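Local coordinates for shikimate 5-dehydrogenase (Mycobacterium fortuitum subsp. fortuitum DSM 46621, PDB 4XIJ), which probably catalyses the reversible, NADP-dependent interconversion of 3-dehydroshikimate and shikimate, the fourth of seven steps toward chorismate in aromatic amino-acid biosynthesis, at residues S13-V18 against S43-R48; G120-A125 against A146-Q151; T113-V118 against V142-E147. All blocks are in the same frame, centred on the assembly; numbering follows the deposited sequence. Where two conformers were deposited one is given.

Contact 1: S13-V18 against S43-R48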
loop_
_atom_site.group_PDB
_atom_site.type_symbol
_atom_site.label_atom_id
_atom_site.label_comp_id
_atom_site.label_asym_id
_atom_site.label_seq_id
_atom_site.Cartn_x
_atom_site.Cartn_y
_atom_site.Cartn_z
ATOM N N SER A 13 -22.631 -17.206 -6.139
ATOM C CA SER A 13 -21.600 -16.514 -5.405
ATOM C C SER A 13 -20.295 -16.588 -6.145
ATOM O O SER A 13 -20.136 -17.320 -7.146
ATOM C CB SER A 13 -21.437 -17.106 -4.012
ATOM O OG SER A 13 -21.099 -18.474 -4.115
ATOM N N ARG A 14 -19.345 -15.830 -5.617
ATOM C CA ARG A 14 -18.039 -15.689 -6.248
ATOM C C ARG A 14 -16.937 -16.047 -5.262
ATOM O O ARG A 14 -17.170 -16.144 -4.065
ATOM C CB ARG A 14 -17.863 -14.261 -6.763
ATOM C CG ARG A 14 -18.911 -13.819 -7.784
ATOM C CD ARG A 14 -18.979 -14.683 -9.052
ATOM N NE ARG A 14 -17.732 -14.693 -9.840
ATOM C CZ ARG A 14 -17.376 -13.751 -10.728
ATOM N NH1 ARG A 14 -18.163 -12.706 -10.956
ATOM N NH2 ARG A 14 -16.238 -13.861 -11.413
ATOM N N LYS A 15 -15.736 -16.288 -5.786
ATOM C CA LYS A 15 -14.584 -16.671 -4.996
ATOM C C LYS A 15 -13.457 -15.672 -5.150
ATOM O O LYS A 15 -13.164 -15.179 -6.260
ATOM C CB LYS A 15 -14.068 -18.044 -5.416
ATOM C CG LYS A 15 -15.170 -19.149 -5.319
ATOM C CD LYS A 15 -14.555 -20.522 -5.502
ATOM C CE LYS A 15 -13.849 -20.938 -4.193
ATOM N NZ LYS A 15 -14.812 -21.226 -3.057
ATOM N N ALA A 16 -12.813 -15.409 -4.022
ATOM C CA ALA A 16 -11.623 -14.566 -3.993
ATOM C C ALA A 16 -10.593 -15.147 -3.033
ATOM O O ALA A 16 -10.902 -16.061 -2.246
ATOM C CB ALA A 16 -11.992 -13.091 -3.613
ATOM N N ALA A 17 -9.384 -14.619 -3.057
ATOM C CA ALA A 17 -8.348 -15.098 -2.151
ATOM C C ALA A 17 -7.227 -14.095 -2.056
ATOM O O ALA A 17 -7.082 -13.207 -2.926
ATOM C CB ALA A 17 -7.757 -16.449 -2.615
ATOM N N VAL A 18 -6.408 -14.276 -1.025
ATOM C CA VAL A 18 -5.083 -13.637 -0.981
ATOM C C VAL A 18 -3.999 -14.670 -1.200
ATOM O O VAL A 18 -4.052 -15.768 -0.656
ATOM C CB VAL A 18 -4.847 -12.871 0.356
ATOM C CG1 VAL A 18 -4.936 -13.784 1.635
ATOM C CG2 VAL A 18 -3.499 -12.082 0.310
ATOM N N SER A 43 -22.470 -15.193 0.802
ATOM C CA SER A 43 -21.948 -16.492 0.393
ATOM C C SER A 43 -20.713 -16.391 -0.486
ATOM O O SER A 43 -20.182 -17.426 -0.900
ATOM C CB SER A 43 -23.030 -17.335 -0.284
ATOM O OG SER A 43 -23.471 -16.716 -1.461
ATOM N N TRP A 44 -20.225 -15.175 -0.766
ATOM C CA TRP A 44 -18.903 -15.079 -1.403
ATOM C C TRP A 44 -17.846 -15.610 -0.450
ATOM O O TRP A 44 -17.950 -15.446 0.793
ATOM C CB TRP A 44 -18.587 -13.633 -1.754
ATOM C CG TRP A 44 -19.314 -13.111 -2.994
ATOM C CD1 TRP A 44 -20.564 -13.463 -3.456
ATOM C CD2 TRP A 44 -18.813 -12.133 -3.872
ATOM N NE1 TRP A 44 -20.849 -12.767 -4.613
ATOM C CE2 TRP A 44 -19.796 -11.925 -4.877
ATOM C CE3 TRP A 44 -17.618 -11.400 -3.924
ATOM C CZ2 TRP A 44 -19.618 -11.013 -5.919
ATOM C CZ3 TRP A 44 -17.452 -10.465 -4.978
ATOM C CH2 TRP A 44 -18.437 -10.314 -5.969
ATOM N N THR A 45 -16.813 -16.233 -1.008
ATOM C CA THR A 45 -15.755 -16.755 -0.150
ATOM C C THR A 45 -14.440 -15.997 -0.378
ATOM O O THR A 45 -14.204 -15.439 -1.456
ATOM C CB THR A 45 -15.533 -18.251 -0.379
ATOM O OG1 THR A 45 -15.224 -18.490 -1.764
ATOM C CG2 THR A 45 -16.785 -19.034 0.027
ATOM N N TYR A 46 -13.590 -15.994 0.640
ATOM C CA TYR A 46 -12.291 -15.342 0.557
ATOM C C TYR A 46 -11.299 -16.168 1.332
ATOM O O TYR A 46 -11.369 -16.195 2.565
ATOM C CB TYR A 46 -12.353 -13.903 1.099
ATOM C CG TYR A 46 -11.195 -13.081 0.628
ATOM C CD1 TYR A 46 -9.926 -13.357 1.094
ATOM C CD2 TYR A 46 -11.363 -12.040 -0.291
ATOM C CE1 TYR A 46 -8.854 -12.660 0.675
ATOM C CE2 TYR A 46 -10.236 -11.281 -0.753
ATOM C CZ TYR A 46 -8.978 -11.635 -0.235
ATOM O OH TYR A 46 -7.846 -10.985 -0.544
ATOM N N GLU A 47 -10.397 -16.849 0.643
ATOM C CA GLU A 47 -9.471 -17.712 1.344
ATOM C C GLU A 47 -8.027 -17.232 1.300
ATOM O O GLU A 47 -7.732 -16.257 0.632
ATOM C CB GLU A 47 -9.566 -19.125 0.812
ATOM C CG GLU A 47 -9.251 -19.302 -0.612
ATOM C CD GLU A 47 -9.825 -20.645 -1.110
ATOM O OE1 GLU A 47 -10.957 -20.663 -1.642
ATOM O OE2 GLU A 47 -9.166 -21.683 -0.918
ATOM N N ARG A 48 -7.179 -17.900 2.086
ATOM C CA ARG A 48 -5.726 -17.697 2.081
ATOM C C ARG A 48 -5.065 -18.810 1.333
ATOM O O ARG A 48 -5.269 -19.985 1.708
ATOM C CB ARG A 48 -5.144 -17.727 3.482
ATOM C CG ARG A 48 -5.464 -16.579 4.327
ATOM C CD ARG A 48 -4.836 -16.742 5.788
ATOM N NE ARG A 48 -5.690 -15.884 6.595
ATOM C CZ ARG A 48 -5.466 -14.595 6.806
ATOM N NH1 ARG A 48 -4.365 -14.015 6.336
ATOM N NH2 ARG A 48 -6.366 -13.878 7.460
HETATM O O HOH W 1 -13.187 -21.358 -0.191
HETATM O O HOH W 2 -12.520 -18.315 -2.119
#

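Contact 2: G120-A125 against A146-Q151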
loop_
_atom_site.group_PDB
_atom_site.type_symbol
_atom_site.label_atom_id
_atom_site.label_comp_id
_atom_site.label_asym_id
_atom_site.label_seq_id
_atom_site.Cartn_x
_atom_site.Cartn_y
_atom_site.Cartn_z
ATOM N N GLY A 120 -4.956 7.555 0.141
ATOM C CA GLY A 120 -6.160 7.560 0.955
ATOM C C GLY A 120 -5.815 7.893 2.401
ATOM O O GLY A 120 -6.546 8.660 3.064
ATOM N N ALA A 121 -4.759 7.271 2.942
ATOM C CA ALA A 121 -4.436 7.509 4.363
ATOM C C ALA A 121 -3.970 8.933 4.617
ATOM O O ALA A 121 -4.303 9.530 5.645
ATOM C CB ALA A 121 -3.351 6.504 4.824
ATOM N N LEU A 122 -3.173 9.474 3.698
ATOM C CA LEU A 122 -2.615 10.804 3.895
ATOM C C LEU A 122 -3.577 11.926 3.526
ATOM O O LEU A 122 -3.555 12.997 4.133
ATOM C CB LEU A 122 -1.358 10.953 3.057
ATOM C CG LEU A 122 -0.027 10.791 3.737
ATOM C CD1 LEU A 122 1.104 11.023 2.700
ATOM C CD2 LEU A 122 0.130 11.824 4.901
ATOM N N GLY A 123 -4.415 11.704 2.521
ATOM C CA GLY A 123 -5.270 12.772 2.019
ATOM C C GLY A 123 -4.557 13.706 1.056
ATOM O O GLY A 123 -4.858 13.735 -0.152
ATOM N N THR A 124 -3.655 14.525 1.594
ATOM C CA THR A 124 -2.730 15.330 0.774
ATOM C C THR A 124 -1.372 15.263 1.450
ATOM O O THR A 124 -1.266 14.959 2.646
ATOM C CB THR A 124 -3.192 16.805 0.650
ATOM O OG1 THR A 124 -2.358 17.509 -0.271
ATOM C CG2 THR A 124 -3.125 17.532 2.021
ATOM N N ALA A 125 -0.321 15.533 0.682
ATOM C CA ALA A 125 1.021 15.567 1.245
ATOM C C ALA A 125 1.680 16.945 1.062
ATOM O O ALA A 125 2.906 17.073 1.209
ATOM C CB ALA A 125 1.888 14.470 0.591
ATOM N N ALA A 146 3.553 11.155 -5.819
ATOM C CA ALA A 146 3.444 11.861 -7.086
ATOM C C ALA A 146 1.967 12.051 -7.475
ATOM O O ALA A 146 1.588 13.095 -8.018
ATOM C CB ALA A 146 4.176 11.130 -8.201
ATOM N N GLU A 147 1.149 11.041 -7.192
ATOM C CA GLU A 147 -0.292 11.123 -7.487
ATOM C C GLU A 147 -1.007 12.120 -6.577
ATOM O O GLU A 147 -2.082 12.621 -6.919
ATOM C CB GLU A 147 -0.953 9.745 -7.345
ATOM C CG GLU A 147 -0.564 8.786 -8.459
ATOM C CD GLU A 147 -1.379 7.551 -8.396
ATOM O OE1 GLU A 147 -2.232 7.456 -7.487
ATOM O OE2 GLU A 147 -1.227 6.712 -9.294
ATOM N N LEU A 148 -0.429 12.412 -5.411
ATOM C CA LEU A 148 -0.976 13.480 -4.546
ATOM C C LEU A 148 -0.554 14.871 -5.035
ATOM O O LEU A 148 -0.937 15.876 -4.439
ATOM C CB LEU A 148 -0.534 13.299 -3.093
ATOM C CG LEU A 148 -1.080 12.053 -2.394
ATOM C CD1 LEU A 148 -0.507 11.934 -0.955
ATOM C CD2 LEU A 148 -2.608 12.175 -2.378
ATOM N N GLY A 149 0.222 14.947 -6.114
ATOM C CA GLY A 149 0.614 16.243 -6.661
ATOM C C GLY A 149 1.731 16.930 -5.881
ATOM O O GLY A 149 1.839 18.148 -5.926
ATOM N N VAL A 150 2.527 16.175 -5.126
ATOM C CA VAL A 150 3.683 16.809 -4.476
ATOM C C VAL A 150 4.646 17.317 -5.532
ATOM O O VAL A 150 4.757 16.779 -6.629
ATOM C CB VAL A 150 4.483 15.889 -3.566
ATOM C CG1 VAL A 150 3.652 15.342 -2.408
ATOM C CG2 VAL A 150 5.160 14.832 -4.400
ATOM N N GLN A 151 5.308 18.412 -5.207
ATOM C CA GLN A 151 6.291 18.952 -6.129
ATOM C C GLN A 151 7.652 18.234 -5.979
ATOM O O GLN A 151 8.320 17.981 -6.986
ATOM C CB GLN A 151 6.423 20.474 -5.918
ATOM C CG GLN A 151 7.377 21.168 -6.897
ATOM C CD GLN A 151 8.777 21.169 -6.371
ATOM O OE1 GLN A 151 8.976 21.078 -5.163
ATOM N NE2 GLN A 151 9.756 21.263 -7.257
HETATM O O HOH W 3 -2.884 16.009 -2.467
HETATM O O HOH W 4 0.391 16.451 -1.953
#

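Contact 3: T113-V118 against V142-E147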
loop_
_atom_site.group_PDB
_atom_site.type_symbol
_atom_site.label_atom_id
_atom_site.label_comp_id
_atom_site.label_asym_id
_atom_site.label_seq_id
_atom_site.Cartn_x
_atom_site.Cartn_y
_atom_site.Cartn_z
ATOM N N THR A 113 -3.184 -1.344 -5.485
ATOM C CA THR A 113 -3.922 -0.489 -4.584
ATOM C C THR A 113 -3.115 -0.118 -3.338
ATOM O O THR A 113 -3.611 0.618 -2.496
ATOM C CB THR A 113 -5.256 -1.114 -4.150
ATOM O OG1 THR A 113 -4.999 -2.218 -3.250
ATOM C CG2 THR A 113 -6.075 -1.541 -5.379
ATOM N N ASP A 114 -1.845 -0.563 -3.248
ATOM C CA ASP A 114 -0.943 -0.019 -2.218
ATOM C C ASP A 114 -0.819 1.502 -2.446
ATOM O O ASP A 114 -0.648 2.266 -1.478
ATOM C CB ASP A 114 0.430 -0.718 -2.236
ATOM C CG ASP A 114 0.331 -2.165 -1.861
ATOM O OD1 ASP A 114 -0.387 -2.478 -0.907
ATOM O OD2 ASP A 114 0.962 -3.010 -2.501
ATOM N N VAL A 115 -0.921 1.942 -3.708
ATOM C CA VAL A 115 -0.929 3.365 -3.992
ATOM C C VAL A 115 -2.106 4.069 -3.269
ATOM O O VAL A 115 -1.939 5.147 -2.647
ATOM C CB VAL A 115 -0.978 3.604 -5.509
ATOM C CG1 VAL A 115 -1.250 5.031 -5.785
ATOM C CG2 VAL A 115 0.370 3.157 -6.136
ATOM N N ASP A 116 -3.304 3.465 -3.338
ATOM C CA ASP A 116 -4.457 4.010 -2.635
ATOM C C ASP A 116 -4.248 3.992 -1.127
ATOM O O ASP A 116 -4.796 4.847 -0.409
ATOM C CB ASP A 116 -5.730 3.183 -2.884
ATOM C CG ASP A 116 -6.147 3.127 -4.322
ATOM O OD1 ASP A 116 -6.309 4.169 -4.927
ATOM O OD2 ASP A 116 -6.287 2.024 -4.849
ATOM N N GLY A 117 -3.543 2.973 -0.620
ATOM C CA GLY A 117 -3.227 2.952 0.798
ATOM C C GLY A 117 -2.607 4.272 1.252
ATOM O O GLY A 117 -2.994 4.850 2.294
ATOM N N VAL A 118 -1.646 4.770 0.479
ATOM C CA VAL A 118 -0.959 5.981 0.884
ATOM C C VAL A 118 -1.772 7.218 0.488
ATOM O O VAL A 118 -1.911 8.140 1.311
ATOM C CB VAL A 118 0.440 6.020 0.243
ATOM C CG1 VAL A 118 1.138 7.404 0.440
ATOM C CG2 VAL A 118 1.288 4.909 0.798
ATOM N N VAL A 142 6.334 6.319 -3.315
ATOM C CA VAL A 142 6.783 7.351 -4.261
ATOM C C VAL A 142 5.693 7.657 -5.298
ATOM O O VAL A 142 5.363 8.824 -5.531
ATOM C CB VAL A 142 8.075 6.931 -4.970
ATOM C CG1 VAL A 142 8.412 7.900 -6.151
ATOM C CG2 VAL A 142 9.249 6.899 -3.949
ATOM N N VAL A 143 5.101 6.602 -5.885
ATOM C CA VAL A 143 4.089 6.809 -6.920
ATOM C C VAL A 143 2.853 7.485 -6.282
ATOM O O VAL A 143 2.331 8.416 -6.860
ATOM C CB VAL A 143 3.730 5.482 -7.597
ATOM C CG1 VAL A 143 2.473 5.590 -8.471
ATOM C CG2 VAL A 143 4.933 4.950 -8.447
ATOM N N ALA A 144 2.468 7.065 -5.075
ATOM C CA ALA A 144 1.366 7.719 -4.387
ATOM C C ALA A 144 1.633 9.182 -4.131
ATOM O O ALA A 144 0.738 10.015 -4.322
ATOM C CB ALA A 144 1.057 6.998 -3.070
ATOM N N LEU A 145 2.846 9.516 -3.673
ATOM C CA LEU A 145 3.128 10.924 -3.416
ATOM C C LEU A 145 3.048 11.722 -4.712
ATOM O O LEU A 145 2.510 12.858 -4.716
ATOM C CB LEU A 145 4.494 11.075 -2.711
ATOM C CG LEU A 145 4.484 10.590 -1.264
ATOM C CD1 LEU A 145 5.972 10.530 -0.767
ATOM C CD2 LEU A 145 3.653 11.467 -0.365
ATOM N N ALA A 146 3.553 11.155 -5.819
ATOM C CA ALA A 146 3.444 11.861 -7.086
ATOM C C ALA A 146 1.967 12.051 -7.475
ATOM O O ALA A 146 1.588 13.095 -8.018
ATOM C CB ALA A 146 4.176 11.130 -8.201
ATOM N N GLU A 147 1.149 11.041 -7.192
ATOM C CA GLU A 147 -0.292 11.123 -7.487
ATOM C C GLU A 147 -1.007 12.120 -6.577
ATOM O O GLU A 147 -2.082 12.621 -6.919
ATOM C CB GLU A 147 -0.953 9.745 -7.345
ATOM C CG GLU A 147 -0.564 8.786 -8.459
ATOM C CD GLU A 147 -1.379 7.551 -8.396
ATOM O OE1 GLU A 147 -2.232 7.456 -7.487
ATOM O OE2 GLU A 147 -1.227 6.712 -9.294
#

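Contact 1: S13-V18 against S43-R48
With chi1 at -59°, beside the backbone N, Arg-14 carries its CG on over CZ2 of the Trp-44 ring, and bends at the next two torsions turn the guanidinium away: NE bonds to Glu-66 O, and NH2 more weakly to Pro-65 O. Arg-14 CB lies over the six-membered ring, 3.6 Å from its centroid, in a CH-pi contact. In Tyr-46, CG anti to the backbone N (chi1 -161°) carries the ring back under the neighbouring strand, where Ala-16 CB meets CD2 at 3.5 Å and Ala-17 CA lies over one face; the hydroxyl bonds to Ser-71, on strand 67-72.

Strands 15-18 and 45-48 run parallel, joined by alternating backbone bonds, among them Ala-16 N to Thr-45 O at 2.9 Å and Val-18 N to Glu-47 O at 2.9 Å. Helix 28-38 covers the Ala-16 and Tyr-46 face, completing a beta-alpha-beta unit at the edge of the substrate-binding domain's sheet.

On the other face, Lys-15 curls at its end and NZ donates to Thr-45 OG1 at 3.1 Å. Lys-15 NZ stops 4.1 Å from Glu-47 OE1, and one water bridges the two charges. A second water joins Ala-16 O, Thr-45 OG1 and Glu-47 OE1. The pairing is thus largely apolar and aromatic around Ala-16 and Tyr-46 but hydrated and charge-complementary on the reverse, where water probably softens the Lys-15 to Glu-47 attraction.

Contact 2: G120-A125 against A146-Q151
Leu-148 reaches across to Ala-125 and carries most of this contact, with Val-150 as the third main participant. Setting CG beside the backbone N (chi1 -66°) and extending onward, Leu-148 pushes its two methyls into the turn that follows helix 114-122. CD1 lies 3.8 Å from Ala-125 CB and 4.1 Å from Leu-122 CD1, the two leucine side chains crossing at about a right angle. The other branch, CD2, comes up to the carbonyl of Gly-123, 3.5 Å from its O.

The Ala-125 methyl touches two partners. Besides Leu-148 it meets Val-150, whose CG1, in the modelled conformer, approaches Ala-125 CB at 3.6 Å. Leu-145, one turn earlier on helix 138-147, packs against both Leu-122 and Ala-125, so the methyl cluster continues into the helix body.

Both segments are helix ends followed by a glycine of positive phi. Gly-149 closes helix 138-147 in a Schellman motif, its N bonded to Ala-146 O at 3.0 Å, and the chain then leaves for strand 152-157. Gly-123 turns the other chain at the end of helix 114-122, toward strand 128-132, which lies next to strand 152-157 in the parallel sheet of the nucleotide-binding domain.

The polar link between the segments is made by water. Leu-148 O accepts from two waters: one lies 2.7 Å from Thr-124 OG1, and the other takes the N-H of Ala-125 at 2.9 Å. The contact therefore combines direct apolar packing with a hydrated backbone seam: methyl groups join the helix ends, while paired waters satisfy the Leu-148 carbonyl and tie it to the opposing turn.

Contact 3: T113-V118 against V142-E147
Ala-144 meets Val-118 and Val-115 where helices 114-118 and 142-147 come together, their axes 8.3 Å apart and inclined at 56°. The small methyl of Ala-144 lies 3.5 Å from Val-118 CB and equally near its CG1. Ala-144 CB also touches the carbonyl of Val-115, at 3.5 Å from its O, so this methyl packs against backbone as well as side chains.

Val-115 divides its two branches between different partners. With CG1 anti to the backbone N (chi1 169°), that methyl faces the end of Glu-147, while CG2 points to Val-143 and comes within 4.0 Å of its CG1. Glu-147 stretches out beyond CG and crosses Val-115 at about a right angle, placing OE1 3.1 Å from Val-115 CG1, a close approach of a carboxylate oxygen to a methyl group.

Farther out, helix 89-94 covers one side: Val-94 touches both Val-115 and Val-143, and Arg-90 packs against Glu-147 while its NH2 forms a salt bridge with Asp-116 OD2. Helix 160-172 lies behind Val-142 and Val-143. At the start of helix 114-122, Asn-112 OD1 accepts a hydrogen bond from Val-115 N, and Asp-114 at the same end is salt-bridged to Lys-77.

The resulting interface is a close helix crossing built from an alanine methyl and beta-branched valines, with its polar groups at the border. Because Arg-90 is salt-bridged to Asp-116 and also touches the Glu-147 side chain, its charge may offset some of the repulsion between the two acids, whose Asp-116 OD1 and Glu-147 OE1 stand 5.8 Å apart.

How the contacts relate
From the N terminus, contact 1 comes first: it closes the loop through helix 28-38 and joins two parallel strands of the substrate-binding domain before either of the others opens. Contact 3 then opens at 113-118 and contact 2 at 120-125; the two loops open one after the other and close on the same overlapping stretch at the end of helix 138-147, sharing Ala-146 and Glu-147. With centres about 7 Å apart, they form one continuous interface between helices 114-122 and 138-147 and the turns that follow them, joined through Leu-145. Contacts 1 and 2 lie on opposite sides of the chain's centre, their own centres about 32 Å apart.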